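Local coordinates for protein acetyl-CoA acetyltransferase (PDB 4EGV) that belongs to the thiolase family, folds as a monomeric thiolase-like protein and probably has acyltransferase activity, at residues 196-201 against 308-313; 446-451 against 479-484; 455-460 against 471-476; 490-495 against 515-520. One frame throughout, in Å; residues are numbered along the deposited sequence.

Contacts 2, 3 and 4 belong to the C-terminal beta domain, and contact 1 lies where that domain meets the thiolase fold. Contact 3 is the central hairpin, with the centre of contact 1 about 10 Å away and that of contact 4 also about 10 Å away. It meets contact 1 through a hydrogen bond of Thr459 OG1 to Leu197 O. Its strand 470-476 pairs with strand 482-487 of contact 2. Arg482 of contact 2 reaches both Arg310 O of contact 1 and Glu458 of contact 3. Ile473 and Leu492 touch between contacts 3 and 4. Contacts 1 and 4 stay apart, about 9 Å between nearest atoms.

Contact 1: residues 196-201 against 308-313; sequences GLLENA and LERADI
Ile313 lays its CG2 methyl over the notch between Leu198 and Ala201, three residues apart on helix 191-206. CG2 of Ile313 lies 3.8 Å from Leu198 CD1 and 3.9 Å from Ala201 CB. The backbone also shares in the contact. Leu198 CG rests 3.5 Å from Ile313 O, and Ala201 CB lies 3.8 Å from Ile313 C. The side chains of Leu198 and Ile313 cross at about a right angle, so their contact is one of branches and not of whole lengths. The first torsion of Ile313 (chi1 -65°) sets CG2 anti to the backbone N, which puts that methyl on the helix. The other branch, CG1 to CD1, leads toward Arg482. The loop 308-313 follows strand 294-303 and precedes helix 317-330. Ile313 touches Leu198 and Ala201 on one hand and Ile474 of strand 470-476 on the other, which wedges the loop between helix 191-206 and the beta sheet of the additional C-terminal domain. Arg310 adds a looser touch, with Leu198 CD2 at the edge of its guanidinium, 4.4 Å from NH1 of Arg310. The polar end of Arg310 is engaged elsewhere: NE bonds to Pro305 O and NH1 to Ile411 O. These bonds fix the guanidinium beside the leucine. The backbone O of Arg310 accepts a hydrogen bond from Arg482 NH1, a further tie to the C-terminal domain.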
loop_
_atom_site.group_PDB
_atom_site.type_symbol
_atom_site.label_atom_id
_atom_site.label_comp_id
_atom_site.label_asym_id
_atom_site.label_seq_id
_atom_site.Cartn_x
_atom_site.Cartn_y
_atom_site.Cartn_z
ATOM N N GLY A 196 3.072 -11.263 -8.506
ATOM C CA GLY A 196 2.637 -12.516 -9.052
ATOM C C GLY A 196 3.223 -13.669 -8.291
ATOM O O GLY A 196 2.523 -14.651 -8.019
ATOM N N LEU A 197 4.505 -13.557 -7.960
ATOM C CA LEU A 197 5.211 -14.597 -7.218
ATOM C C LEU A 197 4.642 -14.801 -5.797
ATOM O O LEU A 197 4.544 -15.914 -5.290
ATOM C CB LEU A 197 6.703 -14.276 -7.145
ATOM C CG LEU A 197 7.509 -14.480 -8.426
ATOM C CD1 LEU A 197 8.739 -13.631 -8.522
ATOM C CD2 LEU A 197 7.796 -15.919 -8.684
ATOM N N LEU A 198 4.282 -13.707 -5.147
ATOM C CA LEU A 198 3.749 -13.718 -3.799
ATOM C C LEU A 198 2.384 -14.299 -3.758
ATOM O O LEU A 198 2.037 -15.007 -2.883
ATOM C CB LEU A 198 3.663 -12.293 -3.239
ATOM C CG LEU A 198 4.786 -11.665 -2.415
ATOM C CD1 LEU A 198 6.096 -11.890 -2.992
ATOM C CD2 LEU A 198 4.563 -10.247 -2.197
ATOM N N GLU A 199 1.600 -13.921 -4.730
ATOM C CA GLU A 199 0.289 -14.428 -4.933
ATOM C C GLU A 199 0.238 -15.901 -5.280
ATOM O O GLU A 199 -0.641 -16.539 -4.850
ATOM C CB GLU A 199 -0.366 -13.591 -5.991
ATOM C CG GLU A 199 -1.828 -13.560 -5.930
ATOM C CD GLU A 199 -2.398 -12.440 -5.130
ATOM O OE1 GLU A 199 -3.150 -12.724 -4.220
ATOM O OE2 GLU A 199 -2.160 -11.290 -5.433
ATOM N N ASN A 200 1.204 -16.437 -6.017
ATOM C CA ASN A 200 1.247 -17.844 -6.311
ATOM C C ASN A 200 1.835 -18.633 -5.165
ATOM O O ASN A 200 1.535 -19.770 -4.979
ATOM C CB ASN A 200 1.995 -18.094 -7.602
ATOM C CG ASN A 200 1.169 -17.874 -8.787
ATOM O OD1 ASN A 200 0.012 -18.084 -8.768
ATOM N ND2 ASN A 200 1.766 -17.440 -9.824
ATOM N N ALA A 201 2.640 -17.984 -4.365
ATOM C CA ALA A 201 3.126 -18.568 -3.106
ATOM C C ALA A 201 2.023 -18.747 -2.028
ATOM O O ALA A 201 2.074 -19.693 -1.238
ATOM C CB ALA A 201 4.308 -17.795 -2.576
ATOM N N LEU A 308 13.702 -12.844 -1.245
ATOM C CA LEU A 308 14.052 -14.256 -1.117
ATOM C C LEU A 308 14.493 -14.779 0.278
ATOM O O LEU A 308 14.805 -15.954 0.436
ATOM C CB LEU A 308 15.162 -14.477 -2.089
ATOM C CG LEU A 308 14.961 -14.872 -3.544
ATOM C CD1 LEU A 308 13.658 -15.485 -3.960
ATOM C CD2 LEU A 308 15.665 -13.983 -4.547
ATOM N N GLU A 309 14.558 -13.891 1.263
ATOM C CA GLU A 309 14.976 -14.239 2.620
ATOM C C GLU A 309 13.773 -14.627 3.492
ATOM O O GLU A 309 13.933 -15.270 4.522
ATOM C CB GLU A 309 15.731 -13.058 3.259
ATOM C CG GLU A 309 17.202 -12.868 2.813
ATOM C CD GLU A 309 17.852 -11.519 3.273
ATOM O OE1 GLU A 309 17.226 -10.707 4.026
ATOM O OE2 GLU A 309 19.020 -11.277 2.870
ATOM N N ARG A 310 12.574 -14.232 3.058
ATOM C CA ARG A 310 11.323 -14.380 3.831
ATOM C C ARG A 310 10.951 -15.827 4.090
ATOM O O ARG A 310 11.007 -16.653 3.178
ATOM C CB ARG A 310 10.146 -13.661 3.148
ATOM C CG ARG A 310 10.339 -12.203 3.019
ATOM C CD ARG A 310 9.211 -11.506 2.333
ATOM N NE ARG A 310 9.653 -10.152 2.014
ATOM C CZ ARG A 310 8.998 -9.274 1.275
ATOM N NH1 ARG A 310 7.803 -9.560 0.764
ATOM N NH2 ARG A 310 9.562 -8.104 1.072
ATOM N N ALA A 311 10.556 -16.110 5.333
ATOM C CA ALA A 311 10.200 -17.460 5.777
ATOM C C ALA A 311 9.095 -18.068 4.885
ATOM O O ALA A 311 9.165 -19.213 4.457
ATOM C CB ALA A 311 9.808 -17.449 7.249
ATOM N N ASP A 312 8.084 -17.267 4.592
ATOM C CA ASP A 312 7.034 -17.661 3.680
ATOM C C ASP A 312 6.860 -16.561 2.645
ATOM O O ASP A 312 6.490 -15.454 2.981
ATOM C CB ASP A 312 5.742 -17.857 4.450
ATOM C CG ASP A 312 4.715 -18.670 3.676
ATOM O OD1 ASP A 312 4.966 -19.005 2.488
ATOM O OD2 ASP A 312 3.644 -18.974 4.263
ATOM N N ILE A 313 7.141 -16.861 1.388
ATOM C CA ILE A 313 6.965 -15.873 0.335
ATOM C C ILE A 313 5.492 -15.473 0.208
ATOM O O ILE A 313 5.190 -14.326 -0.116
ATOM C CB ILE A 313 7.572 -16.344 -1.021
ATOM C CG1 ILE A 313 9.091 -16.468 -0.877
ATOM C CG2 ILE A 313 7.273 -15.351 -2.146
ATOM C CD1 ILE A 313 9.836 -17.112 -2.048
#

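Contact 2: residues 446-451 against 479-484; sequences AITEKA and DGSRFL
Two backbone hydrogen bonds join Ala446 and Thr448 to Arg482. Arg482 N donates to Ala446 O at 2.8 Å. Thr448 N donates to Arg482 O at 3.0 Å. Arg482 thus pairs with Ile447, whose CA makes a CA-H...O contact with Arg482 O at 3.4 Å. One side-chain hydrogen bond adds to these: Ser481 OG donates to Thr448 OG1. Ser481 OG sits between its backbone N and carbonyl carbon (chi1 63°), which turns it to the threonine. Van der Waals contacts lie at both ends. At one, Ala446 CB touches Ser481 CB at 4.0 Å. At the other the contact is apolar: Ala451 CB lies 3.7 Å from Phe483 CB and meets the ring obliquely. The ring of Phe483 leads away from 446-451 to Ile506 and Val508 of strand 505-509. Arg482 likewise extends away, toward the loop 308-313, where NH1 bonds Leu308 O as well as Arg310 O. Residues 446 to 448 and 481 to 483 run in the same order, and the bond pattern is that of an isolated parallel beta bridge. It adds a short piece of chain to the start of strand 482-487, in a C-terminal domain consistent with an OB fold.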
loop_
_atom_site.group_PDB
_atom_site.type_symbol
_atom_site.label_atom_id
_atom_site.label_comp_id
_atom_site.label_asym_id
_atom_site.label_seq_id
_atom_site.Cartn_x
_atom_site.Cartn_y
_atom_site.Cartn_z
ATOM N N ALA A 446 18.203 -19.354 3.179
ATOM C CA ALA A 446 19.491 -19.245 2.488
ATOM C C ALA A 446 19.305 -19.205 0.971
ATOM O O ALA A 446 18.391 -19.817 0.448
ATOM C CB ALA A 446 20.427 -20.382 2.903
ATOM N N ILE A 447 20.163 -18.457 0.283
ATOM C CA ILE A 447 20.093 -18.273 -1.174
ATOM C C ILE A 447 21.392 -18.806 -1.825
ATOM O O ILE A 447 22.500 -18.536 -1.350
ATOM C CB ILE A 447 19.877 -16.758 -1.575
ATOM C CG1 ILE A 447 18.717 -16.131 -0.791
ATOM C CG2 ILE A 447 19.634 -16.613 -3.076
ATOM C CD1 ILE A 447 18.942 -14.689 -0.405
ATOM N N THR A 448 21.240 -19.593 -2.881
ATOM C CA THR A 448 22.359 -19.947 -3.729
ATOM C C THR A 448 22.155 -19.186 -5.026
ATOM O O THR A 448 21.265 -19.529 -5.809
ATOM C CB THR A 448 22.397 -21.467 -4.036
ATOM O OG1 THR A 448 22.082 -22.211 -2.851
ATOM C CG2 THR A 448 23.777 -21.896 -4.580
ATOM N N GLU A 449 22.956 -18.143 -5.247
ATOM C CA GLU A 449 22.802 -17.312 -6.447
ATOM C C GLU A 449 23.038 -18.117 -7.734
ATOM O O GLU A 449 22.207 -18.070 -8.636
ATOM C CB GLU A 449 23.648 -16.022 -6.372
ATOM C CG GLU A 449 23.277 -15.104 -5.190
ATOM C CD GLU A 449 23.891 -13.690 -5.262
ATOM O OE1 GLU A 449 25.121 -13.529 -5.122
ATOM O OE2 GLU A 449 23.141 -12.719 -5.435
ATOM N N LYS A 450 24.134 -18.883 -7.788
ATOM C CA LYS A 450 24.499 -19.660 -8.980
ATOM C C LYS A 450 24.093 -21.127 -8.881
ATOM O O LYS A 450 24.930 -21.991 -8.770
ATOM C CB LYS A 450 26.004 -19.570 -9.222
ATOM C CG LYS A 450 26.535 -18.164 -9.433
ATOM C CD LYS A 450 27.968 -18.237 -9.934
ATOM C CE LYS A 450 28.422 -16.913 -10.553
ATOM N NZ LYS A 450 29.188 -16.131 -9.563
ATOM N N ALA A 451 22.801 -21.399 -8.940
ATOM C CA ALA A 451 22.274 -22.746 -8.720
ATOM C C ALA A 451 22.442 -23.707 -9.906
ATOM O O ALA A 451 22.026 -23.411 -11.042
ATOM C CB ALA A 451 20.821 -22.683 -8.304
ATOM N N ASP A 479 19.532 -29.113 -0.719
ATOM C CA ASP A 479 20.106 -28.297 0.351
ATOM C C ASP A 479 19.065 -27.421 1.117
ATOM O O ASP A 479 19.304 -27.003 2.240
ATOM C CB ASP A 479 21.152 -27.420 -0.383
ATOM C CG ASP A 479 22.289 -26.881 0.502
ATOM O OD1 ASP A 479 22.498 -27.270 1.673
ATOM O OD2 ASP A 479 23.023 -26.034 -0.034
ATOM N N GLY A 480 17.931 -27.122 0.480
ATOM C CA GLY A 480 16.897 -26.253 1.052
ATOM C C GLY A 480 17.083 -24.749 0.858
ATOM O O GLY A 480 16.262 -23.961 1.324
ATOM N N SER A 481 18.160 -24.348 0.184
ATOM C CA SER A 481 18.364 -22.937 -0.145
ATOM C C SER A 481 17.582 -22.538 -1.421
ATOM O O SER A 481 17.407 -23.359 -2.287
ATOM C CB SER A 481 19.855 -22.645 -0.297
ATOM O OG SER A 481 20.391 -23.375 -1.370
ATOM N N ARG A 482 17.110 -21.288 -1.522
ATOM C CA ARG A 482 16.347 -20.805 -2.698
ATOM C C ARG A 482 17.223 -20.270 -3.838
ATOM O O ARG A 482 18.392 -19.905 -3.652
ATOM C CB ARG A 482 15.360 -19.710 -2.297
ATOM C CG ARG A 482 14.068 -20.192 -1.649
ATOM C CD ARG A 482 13.279 -19.003 -1.154
ATOM N NE ARG A 482 12.112 -19.387 -0.387
ATOM C CZ ARG A 482 11.552 -18.662 0.591
ATOM N NH1 ARG A 482 12.041 -17.497 0.982
ATOM N NH2 ARG A 482 10.475 -19.116 1.196
ATOM N N PHE A 483 16.625 -20.223 -5.018
ATOM C CA PHE A 483 17.236 -19.610 -6.195
ATOM C C PHE A 483 16.138 -19.065 -7.108
ATOM O O PHE A 483 14.956 -19.381 -6.955
ATOM C CB PHE A 483 18.107 -20.620 -6.973
ATOM C CG PHE A 483 17.324 -21.776 -7.556
ATOM C CD1 PHE A 483 16.828 -21.718 -8.852
ATOM C CD2 PHE A 483 17.066 -22.920 -6.791
ATOM C CE1 PHE A 483 16.083 -22.787 -9.375
ATOM C CE2 PHE A 483 16.333 -23.988 -7.291
ATOM C CZ PHE A 483 15.843 -23.938 -8.576
ATOM N N LEU A 484 16.563 -18.272 -8.078
ATOM C CA LEU A 484 15.704 -17.744 -9.126
ATOM C C LEU A 484 16.059 -18.367 -10.479
ATOM O O LEU A 484 17.213 -18.710 -10.723
ATOM C CB LEU A 484 15.862 -16.219 -9.192
ATOM C CG LEU A 484 15.014 -15.355 -8.285
ATOM C CD1 LEU A 484 15.576 -13.994 -8.292
ATOM C CD2 LEU A 484 13.628 -15.384 -8.842
#

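Contact 3: residues 455-460 against 471-476; sequences GTIETY and GIIIGR
Thr459 and Ile474 lie side by side and point the same way, with Thr459 CG2 3.6 Å from Ile474 CD1. This is the dense part of an antiparallel hairpin. Ile474 O accepts from two neighbours, Glu458 N at 2.9 Å and Thr459 N at 3.2 Å. The doubled donor marks a classic beta bulge, which shifts the register by one residue. Ile474 N returns a bond to Thr459 O. On the opposite face, Ile457 CG1 packs 3.9 Å from Ile473 CG2, and Ile473 continues onto Leu492 and Leu496 of helix 490-498. The face of Thr459 and Ile474 turns to helix 191-206. Thr459 OG1 stands anti to its backbone N (chi1 -173°), from where it bonds Leu197 O. The two strand segments are far from straight antiparallel, at 131° to each other.

The end with Thr456 and Arg476, a hydrogen-bonded pair, is partly exposed. The Glu458 side chain starts at the bulge and reaches back to it. Arg476 NE makes a salt bridge to Glu458 OE1 at 3.1 Å. It comes from above the carboxylate plane, while OE1 lies near the guanidinium plane. The same OE1 is also bridged by Arg482 NE. One oxygen thus meets two arginines, which would probably favour the ionised carboxylate and link Glu458 to the next strand, 470-476, and to strand 482-487 beyond it.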
loop_
_atom_site.group_PDB
_atom_site.type_symbol
_atom_site.label_atom_id
_atom_site.label_comp_id
_atom_site.label_asym_id
_atom_site.label_seq_id
_atom_site.Cartn_x
_atom_site.Cartn_y
_atom_site.Cartn_z
ATOM N N GLY A 455 15.974 -29.159 -8.559
ATOM C CA GLY A 455 15.246 -28.378 -7.592
ATOM C C GLY A 455 13.760 -28.521 -7.719
ATOM O O GLY A 455 13.263 -29.133 -8.644
ATOM N N THR A 456 13.064 -27.941 -6.752
ATOM C CA THR A 456 11.595 -27.919 -6.677
ATOM C C THR A 456 11.084 -26.479 -6.877
ATOM O O THR A 456 11.676 -25.518 -6.381
ATOM C CB THR A 456 11.091 -28.518 -5.294
ATOM O OG1 THR A 456 11.626 -29.836 -5.109
ATOM C CG2 THR A 456 9.534 -28.577 -5.183
ATOM N N ILE A 457 9.994 -26.346 -7.630
ATOM C CA ILE A 457 9.309 -25.068 -7.803
ATOM C C ILE A 457 8.597 -24.662 -6.492
ATOM O O ILE A 457 7.760 -25.404 -5.984
ATOM C CB ILE A 457 8.330 -25.135 -8.972
ATOM C CG1 ILE A 457 9.100 -25.293 -10.275
ATOM C CG2 ILE A 457 7.494 -23.899 -9.015
ATOM C CD1 ILE A 457 8.246 -25.480 -11.480
ATOM N N GLU A 458 8.951 -23.507 -5.925
ATOM C CA GLU A 458 8.230 -23.024 -4.749
ATOM C C GLU A 458 7.139 -22.045 -5.165
ATOM O O GLU A 458 6.022 -22.088 -4.651
ATOM C CB GLU A 458 9.174 -22.416 -3.699
ATOM C CG GLU A 458 8.515 -22.285 -2.332
ATOM C CD GLU A 458 9.371 -21.583 -1.304
ATOM O OE1 GLU A 458 10.547 -21.313 -1.594
ATOM O OE2 GLU A 458 8.863 -21.282 -0.212
ATOM N N THR A 459 7.490 -21.183 -6.113
ATOM C CA THR A 459 6.560 -20.241 -6.720
ATOM C C THR A 459 7.056 -19.815 -8.115
ATOM O O THR A 459 8.174 -20.106 -8.518
ATOM C CB THR A 459 6.274 -19.050 -5.785
ATOM O OG1 THR A 459 5.238 -18.231 -6.333
ATOM C CG2 THR A 459 7.517 -18.243 -5.548
ATOM N N TYR A 460 6.185 -19.147 -8.848
ATOM C CA TYR A 460 6.364 -18.906 -10.261
ATOM C C TYR A 460 5.497 -17.725 -10.695
ATOM O O TYR A 460 4.529 -17.332 -10.030
ATOM C CB TYR A 460 5.959 -20.161 -11.067
ATOM C CG TYR A 460 4.471 -20.473 -11.005
ATOM C CD1 TYR A 460 3.604 -20.072 -12.026
ATOM C CD2 TYR A 460 3.929 -21.155 -9.913
ATOM C CE1 TYR A 460 2.244 -20.336 -11.968
ATOM C CE2 TYR A 460 2.558 -21.432 -9.842
ATOM C CZ TYR A 460 1.716 -21.019 -10.884
ATOM O OH TYR A 460 0.364 -21.281 -10.819
ATOM N N GLY A 471 8.639 -17.498 -18.198
ATOM C CA GLY A 471 8.436 -17.910 -16.815
ATOM C C GLY A 471 9.536 -17.479 -15.866
ATOM O O GLY A 471 10.704 -17.492 -16.191
ATOM N N ILE A 472 9.145 -17.061 -14.680
ATOM C CA ILE A 472 10.092 -16.766 -13.626
ATOM C C ILE A 472 9.773 -17.710 -12.495
ATOM O O ILE A 472 8.610 -17.879 -12.108
ATOM C CB ILE A 472 9.939 -15.343 -13.097
ATOM C CG1 ILE A 472 9.752 -14.320 -14.246
ATOM C CG2 ILE A 472 11.045 -15.030 -12.116
ATOM C CD1 ILE A 472 10.980 -13.697 -14.818
ATOM N N ILE A 473 10.809 -18.338 -11.973
ATOM C CA ILE A 473 10.640 -19.339 -10.950
ATOM C C ILE A 473 11.494 -18.997 -9.728
ATOM O O ILE A 473 12.636 -18.573 -9.860
ATOM C CB ILE A 473 10.986 -20.745 -11.520
ATOM C CG1 ILE A 473 10.113 -21.050 -12.731
ATOM C CG2 ILE A 473 10.865 -21.855 -10.442
ATOM C CD1 ILE A 473 10.176 -22.476 -13.204
ATOM N N ILE A 474 10.922 -19.158 -8.539
ATOM C CA ILE A 474 11.717 -19.322 -7.329
ATOM C C ILE A 474 11.668 -20.791 -6.969
ATOM O O ILE A 474 10.599 -21.366 -6.833
ATOM C CB ILE A 474 11.190 -18.484 -6.164
ATOM C CG1 ILE A 474 11.375 -16.989 -6.421
ATOM C CG2 ILE A 474 11.885 -18.871 -4.864
ATOM C CD1 ILE A 474 10.448 -16.126 -5.649
ATOM N N GLY A 475 12.830 -21.361 -6.773
ATOM C CA GLY A 475 12.953 -22.758 -6.451
ATOM C C GLY A 475 13.680 -23.089 -5.184
ATOM O O GLY A 475 14.183 -22.254 -4.509
ATOM N N ARG A 476 13.706 -24.354 -4.871
ATOM C CA ARG A 476 14.326 -24.831 -3.678
ATOM C C ARG A 476 15.273 -25.854 -4.175
ATOM O O ARG A 476 14.987 -26.511 -5.130
ATOM C CB ARG A 476 13.298 -25.596 -2.889
ATOM C CG ARG A 476 12.742 -24.973 -1.682
ATOM C CD ARG A 476 13.543 -23.892 -1.082
ATOM N NE ARG A 476 12.637 -23.169 -0.228
ATOM C CZ ARG A 476 12.755 -23.064 1.073
ATOM N NH1 ARG A 476 13.790 -23.580 1.686
ATOM N NH2 ARG A 476 11.846 -22.440 1.752
#

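Contact 4: residues 490-495 against 515-520; sequences EDLVKL and NRAVLA
Leu492 pushes its two methyls onto strand 516-519 from helix 490-498. CD2 of Leu492 presses on the backbone, 3.7 Å from Val518 N. It also lies 4.1 Å from Ala517 CB. The other methyl, Leu492 CD1, meets Leu519 CD2 at 4.0 Å. The leucine therefore fills the hollow between Ala517 and Leu519, whose side chains are two residues apart. Its CG lies anti to the backbone N (chi1 -168°), which extends the branch toward the strand. The fit also works in reverse. Leu519 is the bump on the strand, and its CD2 reaches Leu495 CD2 at 4.2 Å as well as Leu492. The groove it enters is that between Leu492 and Leu495, one turn apart on the helix. Leu492 and Leu519 meet at a slant. The axes of segments 490-495 and 516-519 pass 7.2 Å apart at closest approach, at 77°; the strand is weakly bonded. Behind the contact, Leu492 also packs on Ile506 and Thr487 of the sheet. A helix between the third and fourth strands, packed on the end of a five-stranded antiparallel sheet, is consistent with an OB fold. Leu519, next to the chain end, is exposed. The touching groups are almost all hydrocarbon, so the helix is probably held here mainly by apolar packing, centred on the buried Leu492 and Ala517, without polar pairing between the two segments.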
loop_
_atom_site.group_PDB
_atom_site.type_symbol
_atom_site.label_atom_id
_atom_site.label_comp_id
_atom_site.label_asym_id
_atom_site.label_seq_id
_atom_site.Cartn_x
_atom_site.Cartn_y
_atom_site.Cartn_z
ATOM N N GLU A 490 9.446 -24.104 -24.171
ATOM C CA GLU A 490 8.058 -24.362 -24.541
ATOM C C GLU A 490 7.382 -25.362 -23.561
ATOM O O GLU A 490 6.245 -25.142 -23.157
ATOM C CB GLU A 490 8.019 -24.776 -26.040
ATOM C CG GLU A 490 6.697 -25.379 -26.646
ATOM C CD GLU A 490 6.865 -25.892 -28.140
ATOM O OE1 GLU A 490 6.804 -25.063 -29.083
ATOM O OE2 GLU A 490 7.048 -27.119 -28.379
ATOM N N ASP A 491 8.085 -26.420 -23.144
ATOM C CA ASP A 491 7.472 -27.449 -22.264
ATOM C C ASP A 491 7.109 -26.944 -20.843
ATOM O O ASP A 491 5.986 -27.157 -20.355
ATOM C CB ASP A 491 8.345 -28.738 -22.171
ATOM C CG ASP A 491 8.342 -29.578 -23.477
ATOM O OD1 ASP A 491 7.272 -30.147 -23.875
ATOM O OD2 ASP A 491 9.447 -29.665 -24.087
ATOM N N LEU A 492 8.074 -26.290 -20.197
ATOM C CA LEU A 492 7.938 -25.764 -18.846
ATOM C C LEU A 492 6.900 -24.661 -18.745
ATOM O O LEU A 492 6.084 -24.641 -17.820
ATOM C CB LEU A 492 9.285 -25.263 -18.325
ATOM C CG LEU A 492 9.436 -24.920 -16.838
ATOM C CD1 LEU A 492 8.657 -25.832 -15.906
ATOM C CD2 LEU A 492 10.870 -24.834 -16.390
ATOM N N VAL A 493 6.914 -23.761 -19.710
ATOM C CA VAL A 493 5.982 -22.650 -19.750
ATOM C C VAL A 493 4.528 -23.110 -19.925
ATOM O O VAL A 493 3.615 -22.496 -19.409
ATOM C CB VAL A 493 6.449 -21.586 -20.815
ATOM C CG1 VAL A 493 5.417 -20.487 -21.036
ATOM C CG2 VAL A 493 7.776 -20.968 -20.398
ATOM N N LYS A 494 4.319 -24.200 -20.634
ATOM C CA LYS A 494 2.988 -24.774 -20.795
ATOM C C LYS A 494 2.441 -25.231 -19.419
ATOM O O LYS A 494 1.274 -24.999 -19.108
ATOM C CB LYS A 494 3.070 -25.935 -21.813
ATOM C CG LYS A 494 1.767 -26.585 -22.227
ATOM C CD LYS A 494 1.952 -27.428 -23.501
ATOM C CE LYS A 494 0.627 -27.425 -24.320
ATOM N NZ LYS A 494 0.602 -28.460 -25.369
ATOM N N LEU A 495 3.300 -25.853 -18.600
ATOM C CA LEU A 495 2.934 -26.278 -17.245
ATOM C C LEU A 495 2.620 -25.089 -16.327
ATOM O O LEU A 495 1.667 -25.160 -15.556
ATOM C CB LEU A 495 4.014 -27.188 -16.622
ATOM C CG LEU A 495 3.671 -27.775 -15.245
ATOM C CD1 LEU A 495 2.645 -28.945 -15.304
ATOM C CD2 LEU A 495 4.926 -28.174 -14.517
ATOM N N ASN A 515 19.910 -17.649 -14.646
ATOM C CA ASN A 515 19.922 -19.086 -14.533
ATOM C C ASN A 515 18.743 -19.560 -15.308
ATOM O O ASN A 515 17.749 -18.944 -15.248
ATOM C CB ASN A 515 19.716 -19.502 -13.086
ATOM C CG ASN A 515 20.735 -18.971 -12.170
ATOM O OD1 ASN A 515 21.870 -18.795 -12.506
ATOM N ND2 ASN A 515 20.326 -18.727 -10.985
ATOM N N ARG A 516 18.825 -20.641 -16.042
ATOM C CA ARG A 516 17.729 -21.005 -16.911
ATOM C C ARG A 516 17.180 -22.294 -16.380
ATOM O O ARG A 516 17.798 -22.878 -15.554
ATOM C CB ARG A 516 18.237 -21.165 -18.348
ATOM C CG ARG A 516 17.760 -20.105 -19.341
ATOM C CD ARG A 516 18.724 -18.933 -19.464
ATOM N NE ARG A 516 18.747 -18.254 -20.766
ATOM C CZ ARG A 516 19.839 -18.126 -21.516
ATOM N NH1 ARG A 516 20.968 -18.658 -21.127
ATOM N NH2 ARG A 516 19.804 -17.491 -22.661
ATOM N N ALA A 517 16.027 -22.741 -16.834
ATOM C CA ALA A 517 15.447 -23.948 -16.295
ATOM C C ALA A 517 14.639 -24.710 -17.308
ATOM O O ALA A 517 14.329 -24.205 -18.345
ATOM C CB ALA A 517 14.627 -23.640 -15.124
ATOM N N VAL A 518 14.317 -25.951 -16.981
ATOM C CA VAL A 518 13.612 -26.846 -17.881
ATOM C C VAL A 518 13.146 -28.037 -17.045
ATOM O O VAL A 518 13.633 -28.186 -15.977
ATOM C CB VAL A 518 14.515 -27.167 -19.105
ATOM C CG1 VAL A 518 15.725 -27.926 -18.710
ATOM C CG2 VAL A 518 13.781 -27.901 -20.137
ATOM N N LEU A 519 12.176 -28.831 -17.482
ATOM C CA LEU A 519 11.600 -29.940 -16.680
ATOM C C LEU A 519 12.561 -31.127 -16.401
ATOM O O LEU A 519 13.611 -31.228 -17.011
ATOM C CB LEU A 519 10.310 -30.443 -17.331
ATOM C CG LEU A 519 9.003 -29.775 -16.896
ATOM C CD1 LEU A 519 7.772 -30.227 -17.665
ATOM C CD2 LEU A 519 8.760 -29.778 -15.401
ATOM N N ALA A 520 12.209 -32.015 -15.475
ATOM C CA ALA A 520 13.063 -33.180 -15.127
ATOM C C ALA A 520 12.361 -34.528 -15.287
ATOM O O ALA A 520 12.281 -35.085 -16.374
ATOM C CB ALA A 520 13.594 -33.053 -13.706
#